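Local coordinates for endoglucanase (Mytilus edulis, PDB 1WC2), which hydrolyses internal beta-1,4-glucosidic bonds in cellulose and related beta-glucans, acting on soluble carboxymethylcellulose and also showing expansin activity, at residues Q54-S59 with W152-C157; G66-Q71 with S117-H122; I73-T78 with L131-G136; K95-T100 with M143-P148. All coordinates share one frame; numbering follows the deposited sequence. Where two conformers were deposited one is given.

Contact 1 of 4, residues Q54-S59 with W152-C157; sequences QMYFDS and WEVVNC
On the flank of the double-psi beta-barrel of this family 45 glycoside hydrolase, Tyr-56 of the short helix 54-57 reaches over to Trp-152 and Val-154 of barrel strand 148-155. The backbones stay well apart, with Tyr-56 CA 12.2 Å from Val-154 CA, and side chains alone close the gap. Tyr-56 CG lies anti to its own nitrogen (chi1 -164°), which sends the phenol outward from the helix toward the strand. Its ring and the six-membered ring of Trp-152 approach from opposite directions and meet obliquely, with centroids 5.5 Å apart and planes at 78°. The closest carbon pair is Tyr-56 CE1 to Trp-152 CH2 at 3.9 Å. Beyond it, Tyr-56 OH rests 3.8 Å from Trp-152 CZ3 and equally near the Val-154 CG2 methyl. That hydroxyl is hydrogen-bonded to Gln-71 OE1, and His-68 stacks on the phenol ring, while Trp-152 NE1 bonds Ser-15 OG. Replacing Tyr-56 by an alanine would probably leave Gln-71 OE1 without its hydroxyl partner and open a gap beside Trp-152 CH2 and Val-154 CG2. Just past the strand, Cys-157, at the start of helix 157-163, forms a disulfide with Cys-72. The contact thus joins helix 54-57, which lies outside the sheet, to a strand of the double-psi beta-barrel, the fold of family 45 endoglucanases.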
loop_
_atom_site.group_PDB
_atom_site.type_symbol
_atom_site.label_atom_id
_atom_site.label_comp_id
_atom_site.label_asym_id
_atom_site.label_seq_id
_atom_site.Cartn_x
_atom_site.Cartn_y
_atom_site.Cartn_z
ATOM N N GLN A 54 -9.958 -0.668 -1.460
ATOM C CA GLN A 54 -11.073 0.201 -1.067
ATOM C C GLN A 54 -11.530 0.058 0.380
ATOM O O GLN A 54 -11.642 1.062 1.087
ATOM C CB GLN A 54 -12.275 -0.023 -2.003
ATOM C CG GLN A 54 -13.573 0.707 -1.553
ATOM C CD GLN A 54 -13.505 2.235 -1.686
ATOM O OE1 GLN A 54 -13.603 2.764 -2.802
ATOM N NE2 GLN A 54 -13.354 2.944 -0.563
ATOM N N MET A 55 -11.861 -1.145 0.820
ATOM C CA MET A 55 -12.459 -1.255 2.156
ATOM C C MET A 55 -11.471 -0.915 3.281
ATOM O O MET A 55 -11.889 -0.461 4.352
ATOM C CB MET A 55 -13.048 -2.648 2.374
ATOM C CG MET A 55 -14.422 -2.828 1.779
ATOM S SD MET A 55 -15.641 -1.828 2.657
ATOM C CE MET A 55 -15.638 -2.349 4.104
ATOM N N TYR A 56 -10.170 -1.091 3.039
ATOM C CA TYR A 56 -9.162 -0.595 3.980
ATOM C C TYR A 56 -8.965 0.922 3.894
ATOM O O TYR A 56 -8.847 1.610 4.922
ATOM C CB TYR A 56 -7.804 -1.323 3.832
ATOM C CG TYR A 56 -6.942 -1.050 5.058
ATOM C CD1 TYR A 56 -7.152 -1.759 6.243
ATOM C CD2 TYR A 56 -5.991 -0.025 5.082
ATOM C CE1 TYR A 56 -6.443 -1.477 7.400
ATOM C CE2 TYR A 56 -5.262 0.262 6.247
ATOM C CZ TYR A 56 -5.500 -0.476 7.400
ATOM O OH TYR A 56 -4.819 -0.208 8.578
ATOM N N PHE A 57 -8.949 1.463 2.686
ATOM C CA PHE A 57 -8.895 2.913 2.504
ATOM C C PHE A 57 -9.994 3.607 3.326
ATOM O O PHE A 57 -9.749 4.592 4.046
ATOM C CB PHE A 57 -9.023 3.235 1.003
ATOM C CG PHE A 57 -8.997 4.714 0.678
ATOM C CD1 PHE A 57 -7.795 5.393 0.553
ATOM C CD2 PHE A 57 -10.178 5.420 0.516
ATOM C CE1 PHE A 57 -7.787 6.761 0.258
ATOM C CE2 PHE A 57 -10.168 6.780 0.220
ATOM C CZ PHE A 57 -8.984 7.450 0.097
ATOM N N ASP A 58 -11.205 3.078 3.205
ATOM C CA ASP A 58 -12.368 3.587 3.924
ATOM C C ASP A 58 -13.491 2.546 3.912
ATOM O O ASP A 58 -14.010 2.195 2.846
ATOM C CB ASP A 58 -12.903 4.876 3.299
ATOM C CG ASP A 58 -13.853 5.575 4.226
ATOM O OD1 ASP A 58 -15.089 5.371 4.074
ATOM O OD2 ASP A 58 -13.406 6.290 5.153
ATOM N N SER A 59 -13.889 2.079 5.092
ATOM C CA SER A 59 -14.896 1.022 5.202
ATOM C C SER A 59 -16.293 1.500 4.797
ATOM O O SER A 59 -17.152 0.675 4.468
ATOM C CB SER A 59 -14.932 0.460 6.625
ATOM O OG SER A 59 -15.445 1.420 7.507
ATOM N N TRP A 152 1.919 -7.466 7.374
ATOM C CA TRP A 152 1.734 -6.018 7.505
ATOM C C TRP A 152 1.344 -5.613 8.927
ATOM O O TRP A 152 0.715 -6.376 9.671
ATOM C CB TRP A 152 0.696 -5.512 6.497
ATOM C CG TRP A 152 -0.701 -5.966 6.770
ATOM C CD1 TRP A 152 -1.269 -7.139 6.389
ATOM C CD2 TRP A 152 -1.725 -5.221 7.431
ATOM N NE1 TRP A 152 -2.577 -7.192 6.803
ATOM C CE2 TRP A 152 -2.889 -6.015 7.434
ATOM C CE3 TRP A 152 -1.782 -3.950 8.017
ATOM C CZ2 TRP A 152 -4.092 -5.575 7.997
ATOM C CZ3 TRP A 152 -2.971 -3.514 8.574
ATOM C CH2 TRP A 152 -4.107 -4.324 8.559
ATOM N N GLU A 153 1.700 -4.388 9.288
ATOM C CA GLU A 153 1.372 -3.820 10.596
ATOM C C GLU A 153 1.347 -2.286 10.471
ATOM O O GLU A 153 2.027 -1.714 9.609
ATOM C CB GLU A 153 2.405 -4.262 11.638
ATOM C CG GLU A 153 3.781 -3.711 11.330
ATOM C CD GLU A 153 4.916 -4.310 12.146
ATOM O OE1 GLU A 153 4.925 -4.103 13.382
ATOM O OE2 GLU A 153 5.812 -4.954 11.551
ATOM N N VAL A 154 0.574 -1.628 11.325
ATOM C CA VAL A 154 0.537 -0.172 11.403
ATOM C C VAL A 154 1.693 0.326 12.279
ATOM O O VAL A 154 1.953 -0.222 13.359
ATOM C CB VAL A 154 -0.819 0.311 11.979
ATOM C CG1 VAL A 154 -0.852 1.831 12.148
ATOM C CG2 VAL A 154 -1.971 -0.156 11.092
ATOM N N VAL A 155 2.395 1.355 11.805
ATOM C CA VAL A 155 3.522 1.959 12.516
ATOM C C VAL A 155 3.453 3.488 12.447
ATOM O O VAL A 155 2.717 4.057 11.638
ATOM C CB VAL A 155 4.879 1.483 11.935
ATOM C CG1 VAL A 155 5.074 -0.013 12.158
ATOM C CG2 VAL A 155 5.002 1.820 10.455
ATOM N N ASN A 156 4.220 4.150 13.311
ATOM C CA ASN A 156 4.369 5.605 13.310
ATOM C C ASN A 156 5.255 6.035 12.147
ATOM O O ASN A 156 6.386 5.584 12.023
ATOM C CB ASN A 156 4.994 6.047 14.638
ATOM C CG ASN A 156 5.012 7.551 14.810
ATOM O OD1 ASN A 156 5.582 8.268 14.005
ATOM N ND2 ASN A 156 4.387 8.029 15.868
ATOM N N CYS A 157 4.725 6.901 11.283
ATOM C CA CYS A 157 5.449 7.380 10.106
ATOM C C CYS A 157 6.796 8.035 10.447
ATOM O O CYS A 157 7.777 7.854 9.728
ATOM C CB CYS A 157 4.594 8.405 9.356
ATOM S SG CYS A 157 3.024 7.785 8.686
#

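Contact 2 of 4, residues G66-Q71 with S117-H122; sequences GQHCGQ and SQYGGH
Gln-118 NE2 is gripped by two carbonyl oxygens, Gln-67 OE1 across the contact and the backbone O of Met-55. The bond from Gln-118 NE2 to Gln-67 OE1 measures 3.0 Å, with an N-H...O angle of 149°, and its donor is tilted 25° from the acceptor's carbonyl plane. Gln-67 has a second conformer, so this bond may not be permanent. Gln-67 OE1 also receives Ser-59 N, so this acceptor takes two donors, from different parts of the chain. Gln-118 leaves its backbone with CG opposite N (chi1 -177°) and stays extended, which carries the amide to the His-68 ring. There Gln-118 OE1 lies 3.4 Å from His-68 CE1, at the ring's edge and near its plane; the rotation of the imidazole is set by the bond from its ND1 to Tyr-56 O, and the Tyr-56 ring stacks on it. Gln-67 CB sits over one face of this imidazole. Tyr-119 OH approaches more loosely, 4.1 Å from His-68 CE1. A leucine in place of Gln-118 would probably strip Met-55 O and Gln-67 OE1 of a shared donor and let the two loops drift apart. Two linked beta turns shape 66-71: type I, closed by Cys-69 N to Gly-66 O at 3.1 Å, and type II, in which Gly-70 takes the positive phi. Both loops lie at the surface against helix 54-57: 66-71 leads from it into strand 72-78 and hydrogen-bonds Ile-99 of strand 94-100, while 117-122 runs between strands 102-103 and 129-134.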
loop_
_atom_site.group_PDB
_atom_site.type_symbol
_atom_site.label_atom_id
_atom_site.label_comp_id
_atom_site.label_asym_id
_atom_site.label_seq_id
_atom_site.Cartn_x
_atom_site.Cartn_y
_atom_site.Cartn_z
ATOM N N GLY A 66 -10.360 9.127 2.937
ATOM C CA GLY A 66 -10.695 7.912 3.649
ATOM C C GLY A 66 -10.079 7.850 5.039
ATOM O O GLY A 66 -9.076 8.500 5.331
ATOM N N GLN A 67 -10.674 7.006 5.874
ATOM C CA GLN A 67 -10.198 6.709 7.237
ATOM C C GLN A 67 -8.688 6.557 7.341
ATOM O O GLN A 67 -8.072 7.047 8.298
ATOM C CB GLN A 67 -10.812 5.389 7.746
ATOM C CG GLN A 67 -12.306 5.420 8.046
ATOM C CD GLN A 67 -12.874 4.036 8.304
ATOM O OE1 GLN A 67 -12.572 3.076 7.581
ATOM N NE2 GLN A 67 -13.683 3.920 9.351
ATOM N N HIS A 68 -8.102 5.810 6.408
ATOM C CA HIS A 68 -6.705 5.420 6.518
ATOM C C HIS A 68 -5.751 6.234 5.648
ATOM O O HIS A 68 -4.585 5.882 5.535
ATOM C CB HIS A 68 -6.570 3.896 6.363
ATOM C CG HIS A 68 -7.127 3.157 7.544
ATOM N ND1 HIS A 68 -7.960 2.064 7.438
ATOM C CD2 HIS A 68 -7.002 3.404 8.871
ATOM C CE1 HIS A 68 -8.293 1.651 8.650
ATOM N NE2 HIS A 68 -7.729 2.451 9.536
ATOM N N CYS A 69 -6.224 7.351 5.093
ATOM C CA CYS A 69 -5.306 8.320 4.487
ATOM C C CYS A 69 -4.234 8.744 5.497
ATOM O O CYS A 69 -4.551 9.081 6.636
ATOM C CB CYS A 69 -6.058 9.573 4.029
ATOM S SG CYS A 69 -6.852 9.442 2.407
ATOM N N GLY A 70 -2.985 8.758 5.056
ATOM C CA GLY A 70 -1.865 9.192 5.887
ATOM C C GLY A 70 -1.308 8.151 6.848
ATOM O O GLY A 70 -0.318 8.422 7.545
ATOM N N GLN A 71 -1.932 6.972 6.915
ATOM C CA GLN A 71 -1.470 5.928 7.821
ATOM C C GLN A 71 -0.266 5.237 7.191
ATOM O O GLN A 71 -0.241 4.996 5.979
ATOM C CB GLN A 71 -2.578 4.910 8.070
ATOM C CG GLN A 71 -2.240 3.921 9.157
ATOM C CD GLN A 71 -3.345 2.917 9.377
ATOM O OE1 GLN A 71 -3.679 2.150 8.468
ATOM N NE2 GLN A 71 -3.912 2.900 10.587
ATOM N N SER A 117 -14.951 -6.371 3.084
ATOM C CA SER A 117 -14.947 -5.745 4.408
ATOM C C SER A 117 -13.538 -5.239 4.714
ATOM O O SER A 117 -12.568 -5.638 4.057
ATOM C CB SER A 117 -15.422 -6.755 5.459
ATOM O OG SER A 117 -14.634 -7.932 5.406
ATOM N N GLN A 118 -13.425 -4.361 5.706
ATOM C CA GLN A 118 -12.131 -3.755 6.044
ATOM C C GLN A 118 -11.138 -4.780 6.565
ATOM O O GLN A 118 -9.949 -4.724 6.219
ATOM C CB GLN A 118 -12.291 -2.613 7.051
ATOM C CG GLN A 118 -10.956 -1.911 7.365
ATOM C CD GLN A 118 -11.107 -0.513 7.935
ATOM O OE1 GLN A 118 -11.065 -0.323 9.158
ATOM N NE2 GLN A 118 -11.284 0.469 7.066
ATOM N N TYR A 119 -11.633 -5.704 7.389
ATOM C CA TYR A 119 -10.864 -6.850 7.880
ATOM C C TYR A 119 -11.659 -8.125 7.583
ATOM O O TYR A 119 -12.867 -8.096 7.442
ATOM C CB TYR A 119 -10.575 -6.744 9.402
ATOM C CG TYR A 119 -9.901 -5.453 9.811
ATOM C CD1 TYR A 119 -10.642 -4.369 10.244
ATOM C CD2 TYR A 119 -8.521 -5.303 9.735
ATOM C CE1 TYR A 119 -10.042 -3.165 10.592
ATOM C CE2 TYR A 119 -7.909 -4.103 10.081
ATOM C CZ TYR A 119 -8.679 -3.039 10.507
ATOM O OH TYR A 119 -8.077 -1.844 10.848
ATOM N N GLY A 120 -10.966 -9.258 7.515
ATOM C CA GLY A 120 -11.601 -10.561 7.437
ATOM C C GLY A 120 -12.078 -10.984 6.059
ATOM O O GLY A 120 -12.547 -12.108 5.906
ATOM N N GLY A 121 -12.009 -10.084 5.077
ATOM C CA GLY A 121 -12.353 -10.405 3.702
ATOM C C GLY A 121 -11.179 -10.929 2.900
ATOM O O GLY A 121 -10.136 -11.251 3.456
ATOM N N HIS A 122 -11.339 -11.000 1.580
ATOM C CA HIS A 122 -10.291 -11.564 0.731
ATOM C C HIS A 122 -10.408 -11.016 -0.684
ATOM O O HIS A 122 -11.516 -10.815 -1.197
ATOM C CB HIS A 122 -10.375 -13.115 0.729
ATOM C CG HIS A 122 -11.710 -13.615 0.262
ATOM N ND1 HIS A 122 -12.791 -13.744 1.109
ATOM C CD2 HIS A 122 -12.169 -13.910 -0.979
ATOM C CE1 HIS A 122 -13.851 -14.119 0.414
ATOM N NE2 HIS A 122 -13.498 -14.242 -0.853
#

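Contact 3 of 4, residues I73-T78 with L131-G136; sequences IKLTTT and LDLENG
Leu-131 CD1 lies 4.1 Å from Leu-75 CD1 and 4.2 Å from Ile-73 CG2, so one methyl of strand 129-134 touches two side chains of strand 72-78. Leu-75 CD1 then meets Leu-133 CD2 tip to tip, again at 4.2 Å. All four residues are buried, and the contact is purely methyl against methyl. In Leu-75 and Leu-131 alike, CD1 is the branch carried straight on from CA (chi2 -177° in Leu-75), which takes it far enough inward to bridge strand axes 11.4 Å apart. Those strands run at 93° to each other and are not sheet neighbours; they face one another across the interior of the double-psi beta-barrel, and the leucines fill the space between. Between the two inward leucines, Asp-132, the probable proton donor, turns instead onto Thr-20 and Tyr-22 of strand 14-22. The looser side is the opposite face of strand 72-78, where Lys-74 points away and is partly exposed, together with the end of the second segment, where the strand gives way to a loop that reaches exposed Gly-136. Gly-136 N bonds back to Glu-134 OE2 at 2.9 Å. Glu-134, itself buried, also bonds His-23 through OE2, and through OE1 the backbone N of Asp-24, the probable nucleophile.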
loop_
_atom_site.group_PDB
_atom_site.type_symbol
_atom_site.label_atom_id
_atom_site.label_comp_id
_atom_site.label_asym_id
_atom_site.label_seq_id
_atom_site.Cartn_x
_atom_site.Cartn_y
_atom_site.Cartn_z
ATOM N N ILE A 73 2.120 1.853 6.928
ATOM C CA ILE A 73 2.064 0.400 7.000
ATOM C C ILE A 73 3.460 -0.158 6.726
ATOM O O ILE A 73 4.030 0.072 5.661
ATOM C CB ILE A 73 1.089 -0.179 5.937
ATOM C CG1 ILE A 73 -0.297 0.466 6.014
ATOM C CG2 ILE A 73 1.057 -1.715 6.049
ATOM C CD1 ILE A 73 -1.023 0.182 7.256
ATOM N N LYS A 74 4.003 -0.892 7.695
ATOM C CA LYS A 74 5.277 -1.583 7.547
ATOM C C LYS A 74 5.036 -2.969 6.964
ATOM O O LYS A 74 4.282 -3.768 7.541
ATOM C CB LYS A 74 5.990 -1.683 8.896
ATOM C CG LYS A 74 7.364 -2.343 8.813
ATOM C CD LYS A 74 8.085 -2.356 10.157
ATOM C CE LYS A 74 9.452 -3.041 10.084
ATOM N NZ LYS A 74 10.041 -3.189 11.446
ATOM N N LEU A 75 5.642 -3.236 5.810
ATOM C CA LEU A 75 5.528 -4.514 5.121
ATOM C C LEU A 75 6.802 -5.315 5.315
ATOM O O LEU A 75 7.896 -4.765 5.182
ATOM C CB LEU A 75 5.306 -4.286 3.628
ATOM C CG LEU A 75 4.018 -3.558 3.222
ATOM C CD1 LEU A 75 3.925 -3.498 1.704
ATOM C CD2 LEU A 75 2.796 -4.241 3.815
ATOM N N THR A 76 6.661 -6.605 5.615
ATOM C CA THR A 76 7.780 -7.537 5.731
ATOM C C THR A 76 7.585 -8.667 4.726
ATOM O O THR A 76 6.522 -9.289 4.687
ATOM C CB THR A 76 7.845 -8.092 7.168
ATOM O OG1 THR A 76 8.049 -7.006 8.086
ATOM C CG2 THR A 76 9.042 -9.041 7.331
ATOM N N THR A 77 8.598 -8.955 3.906
ATOM C CA THR A 77 8.450 -9.993 2.886
ATOM C C THR A 77 8.419 -11.377 3.524
ATOM O O THR A 77 9.154 -11.658 4.481
ATOM C CB THR A 77 9.582 -9.938 1.846
ATOM O OG1 THR A 77 10.845 -10.107 2.508
ATOM C CG2 THR A 77 9.609 -8.584 1.127
ATOM N N THR A 78 7.547 -12.241 3.017
ATOM C CA THR A 78 7.513 -13.637 3.444
ATOM C C THR A 78 8.534 -14.495 2.696
ATOM O O THR A 78 8.862 -15.591 3.152
ATOM C CB THR A 78 6.141 -14.269 3.199
ATOM O OG1 THR A 78 5.891 -14.290 1.784
ATOM C CG2 THR A 78 5.004 -13.482 3.877
ATOM N N LEU A 131 -2.030 -3.631 -1.230
ATOM C CA LEU A 131 -1.445 -2.309 -1.465
ATOM C C LEU A 131 -0.814 -2.250 -2.855
ATOM O O LEU A 131 0.001 -3.104 -3.213
ATOM C CB LEU A 131 -0.377 -1.983 -0.420
ATOM C CG LEU A 131 -0.834 -1.852 1.038
ATOM C CD1 LEU A 131 0.359 -1.442 1.888
ATOM C CD2 LEU A 131 -1.968 -0.851 1.243
ATOM N N ASP A 132 -1.200 -1.249 -3.640
ATOM C CA ASP A 132 -0.471 -0.902 -4.853
ATOM C C ASP A 132 0.665 0.019 -4.404
ATOM O O ASP A 132 0.425 1.004 -3.704
ATOM C CB ASP A 132 -1.346 -0.199 -5.913
ATOM C CG ASP A 132 -2.271 -1.144 -6.703
ATOM O OD1 ASP A 132 -2.168 -2.380 -6.608
ATOM O OD2 ASP A 132 -3.151 -0.674 -7.460
ATOM N N LEU A 133 1.898 -0.330 -4.755
ATOM C CA LEU A 133 3.080 0.402 -4.310
ATOM C C LEU A 133 3.627 1.275 -5.437
ATOM O O LEU A 133 3.961 0.778 -6.510
ATOM C CB LEU A 133 4.178 -0.581 -3.862
ATOM C CG LEU A 133 3.761 -1.689 -2.874
ATOM C CD1 LEU A 133 4.939 -2.606 -2.554
ATOM C CD2 LEU A 133 3.177 -1.091 -1.621
ATOM N N GLU A 134 3.732 2.576 -5.193
ATOM C CA GLU A 134 4.286 3.453 -6.217
ATOM C C GLU A 134 5.716 3.047 -6.584
ATOM O O GLU A 134 6.576 2.909 -5.708
ATOM C CB GLU A 134 4.235 4.902 -5.757
ATOM C CG GLU A 134 4.839 5.899 -6.747
ATOM C CD GLU A 134 4.184 5.902 -8.142
ATOM O OE1 GLU A 134 2.930 5.883 -8.232
ATOM O OE2 GLU A 134 4.916 5.915 -9.159
ATOM N N ASN A 135 5.969 2.899 -7.890
ATOM C CA ASN A 135 7.236 2.363 -8.410
ATOM C C ASN A 135 7.730 3.051 -9.687
ATOM O O ASN A 135 8.604 2.527 -10.392
ATOM C CB ASN A 135 7.145 0.857 -8.646
ATOM C CG ASN A 135 8.519 0.214 -8.843
ATOM O OD1 ASN A 135 9.427 0.415 -8.026
ATOM N ND2 ASN A 135 8.682 -0.545 -9.926
ATOM N N GLY A 136 7.189 4.231 -9.959
ATOM C CA GLY A 136 7.557 4.943 -11.177
ATOM C C GLY A 136 9.028 5.335 -11.238
ATOM O O GLY A 136 9.559 5.579 -12.325
#

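Contact 4 of 4, residues K95-T100 with M143-P148; sequences KTFMIT and MGWNNP
Phe-97 and Trp-145 run alongside each other, pointing contrary ways, so the indole brings its CZ3 corner to the edge of the phenyl ring, close to that ring's plane: Phe-97 CE1 to Trp-145 CZ3 is 3.9 Å. Seen from the indole, the approach is oblique, and Trp-145 CH2 reaches on to the backbone N of Lys-95, at 3.8 Å. Met-143 comes from the same loop as the indole and lies across the Lys-95 chain. Its sulfur touches two methylenes, Met-143 SD being 3.6 Å from Lys-95 CG and 3.7 Å from Lys-95 CE. Strand 94-100, which pairs antiparallel with 72-78 in the double-psi beta-barrel, thus receives the loop joining strands 129-134 and 148-155. Within that loop a bend at chi3 (-71°) folds the methyl of Met-143 over the indole, CE standing 3.6 Å above the centre of the Trp-145 ring, a Met-aromatic contact. The lysine chain kinks at chi2 (-63°), and its amino end turns off to a salt bridge with Asp-164. Phe-97 also meets Phe-48 and Leu-75, and Trp-145 packs on Thr-77 of strand 72-78 and on Leu-93 and Val-140 of loops.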
loop_
_atom_site.group_PDB
_atom_site.type_symbol
_atom_site.label_atom_id
_atom_site.label_comp_id
_atom_site.label_asym_id
_atom_site.label_seq_id
_atom_site.Cartn_x
_atom_site.Cartn_y
_atom_site.Cartn_z
ATOM N N LYS A 95 10.075 -2.439 4.524
ATOM C CA LYS A 95 9.999 -0.995 4.347
ATOM C C LYS A 95 8.588 -0.551 4.749
ATOM O O LYS A 95 7.654 -1.367 4.770
ATOM C CB LYS A 95 10.262 -0.580 2.889
ATOM C CG LYS A 95 11.700 -0.754 2.391
ATOM C CD LYS A 95 12.697 0.113 3.138
ATOM C CE LYS A 95 14.095 0.035 2.524
ATOM N NZ LYS A 95 15.114 0.732 3.349
ATOM N N THR A 96 8.443 0.739 5.028
ATOM C CA THR A 96 7.177 1.326 5.448
ATOM C C THR A 96 6.635 2.281 4.374
ATOM O O THR A 96 7.377 3.122 3.834
ATOM C CB THR A 96 7.373 2.050 6.788
ATOM O OG1 THR A 96 7.653 1.095 7.820
ATOM C CG2 THR A 96 6.111 2.785 7.240
ATOM N N PHE A 97 5.339 2.156 4.095
ATOM C CA PHE A 97 4.651 2.899 3.048
ATOM C C PHE A 97 3.533 3.731 3.657
ATOM O O PHE A 97 2.739 3.234 4.451
ATOM C CB PHE A 97 4.074 1.930 2.002
ATOM C CG PHE A 97 5.124 1.105 1.307
ATOM C CD1 PHE A 97 5.658 -0.019 1.924
ATOM C CD2 PHE A 97 5.596 1.457 0.051
ATOM C CE1 PHE A 97 6.656 -0.765 1.315
ATOM C CE2 PHE A 97 6.593 0.701 -0.570
ATOM C CZ PHE A 97 7.122 -0.408 0.067
ATOM N N MET A 98 3.435 4.996 3.266
ATOM C CA MET A 98 2.291 5.834 3.640
ATOM C C MET A 98 1.154 5.664 2.629
ATOM O O MET A 98 1.387 5.771 1.416
ATOM C CB MET A 98 2.688 7.309 3.697
ATOM C CG MET A 98 1.517 8.223 4.076
ATOM S SD MET A 98 1.973 9.974 4.207
ATOM C CE MET A 98 2.823 9.960 5.831
ATOM N N ILE A 99 -0.067 5.443 3.122
ATOM C CA ILE A 99 -1.242 5.408 2.253
ATOM C C ILE A 99 -1.560 6.843 1.803
ATOM O O ILE A 99 -1.886 7.704 2.626
ATOM C CB ILE A 99 -2.456 4.769 2.972
ATOM C CG1 ILE A 99 -2.177 3.286 3.268
ATOM C CG2 ILE A 99 -3.726 4.940 2.144
ATOM C CD1 ILE A 99 -3.186 2.632 4.217
ATOM N N THR A 100 -1.443 7.091 0.498
ATOM C CA THR A 100 -1.773 8.391 -0.082
ATOM C C THR A 100 -2.882 8.307 -1.123
ATOM O O THR A 100 -3.285 9.336 -1.663
ATOM C CB THR A 100 -0.535 9.049 -0.743
ATOM O OG1 THR A 100 -0.057 8.186 -1.792
ATOM C CG2 THR A 100 0.591 9.283 0.272
ATOM N N MET A 143 14.922 -2.570 -5.056
ATOM C CA MET A 143 15.224 -3.454 -3.927
ATOM C C MET A 143 15.026 -4.935 -4.246
ATOM O O MET A 143 15.140 -5.778 -3.364
ATOM C CB MET A 143 14.299 -3.157 -2.746
ATOM C CG MET A 143 14.311 -1.754 -2.254
ATOM S SD MET A 143 13.383 -1.555 -0.705
ATOM C CE MET A 143 11.671 -1.762 -1.235
ATOM N N GLY A 144 14.698 -5.263 -5.490
ATOM C CA GLY A 144 14.402 -6.640 -5.839
ATOM C C GLY A 144 13.001 -7.085 -5.439
ATOM O O GLY A 144 12.712 -8.275 -5.450
ATOM N N TRP A 145 12.139 -6.137 -5.082
ATOM C CA TRP A 145 10.746 -6.460 -4.741
ATOM C C TRP A 145 9.859 -6.433 -6.007
ATOM O O TRP A 145 9.475 -5.355 -6.497
ATOM C CB TRP A 145 10.174 -5.452 -3.748
ATOM C CG TRP A 145 10.679 -5.461 -2.320
ATOM C CD1 TRP A 145 11.935 -5.781 -1.858
ATOM C CD2 TRP A 145 9.935 -5.016 -1.178
ATOM N NE1 TRP A 145 11.986 -5.603 -0.493
ATOM C CE2 TRP A 145 10.775 -5.127 -0.051
ATOM C CE3 TRP A 145 8.619 -4.550 -0.990
ATOM C CZ2 TRP A 145 10.347 -4.784 1.239
ATOM C CZ3 TRP A 145 8.196 -4.210 0.283
ATOM C CH2 TRP A 145 9.055 -4.334 1.383
ATOM N N ASN A 146 9.550 -7.620 -6.524
ATOM C CA ASN A 146 8.620 -7.805 -7.646
ATOM C C ASN A 146 7.305 -8.355 -7.082
ATOM O O ASN A 146 7.121 -9.563 -6.984
ATOM C CB ASN A 146 9.239 -8.758 -8.690
ATOM C CG ASN A 146 8.314 -9.080 -9.876
ATOM O OD1 ASN A 146 8.628 -9.970 -10.697
ATOM N ND2 ASN A 146 7.212 -8.375 -9.993
ATOM N N ASN A 147 6.419 -7.449 -6.680
ATOM C CA ASN A 147 5.127 -7.807 -6.090
ATOM C C ASN A 147 5.223 -8.873 -4.992
ATOM O O ASN A 147 4.521 -9.900 -5.024
ATOM C CB ASN A 147 4.153 -8.239 -7.187
ATOM C CG ASN A 147 3.984 -7.180 -8.251
ATOM O OD1 ASN A 147 4.403 -6.035 -8.061
ATOM N ND2 ASN A 147 3.350 -7.541 -9.355
ATOM N N PRO A 148 6.070 -8.646 -3.988
ATOM C CA PRO A 148 6.227 -9.662 -2.946
ATOM C C PRO A 148 4.944 -9.883 -2.145
ATOM O O PRO A 148 4.163 -8.960 -1.938
ATOM C CB PRO A 148 7.299 -9.051 -2.032
ATOM C CG PRO A 148 7.151 -7.589 -2.219
ATOM C CD PRO A 148 6.861 -7.437 -3.678
#

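Contact 3 is the barrel core, methyl against methyl with every touching residue buried; contact 4, its centre about 2 Å away, lies on strand 94-100, the sheet neighbour of strand 72-78 in contact 3, but mixes aromatic rings with a sulfur and a lysine chain as it nears the surface. Contacts 1 and 2, centres about 5 Å apart, both involve helix 54-57 or its flanking loop: contact 1 is partly buried and mainly aromatic, contact 2 lies at the surface and relies on side-chain amides. Backbone bonds tie the two regions together: Glu-153 O to Lys-74 N between strands of contacts 1 and 3, and Gly-70 N of a loop to Ile-99 O of a strand between contacts 2 and 4.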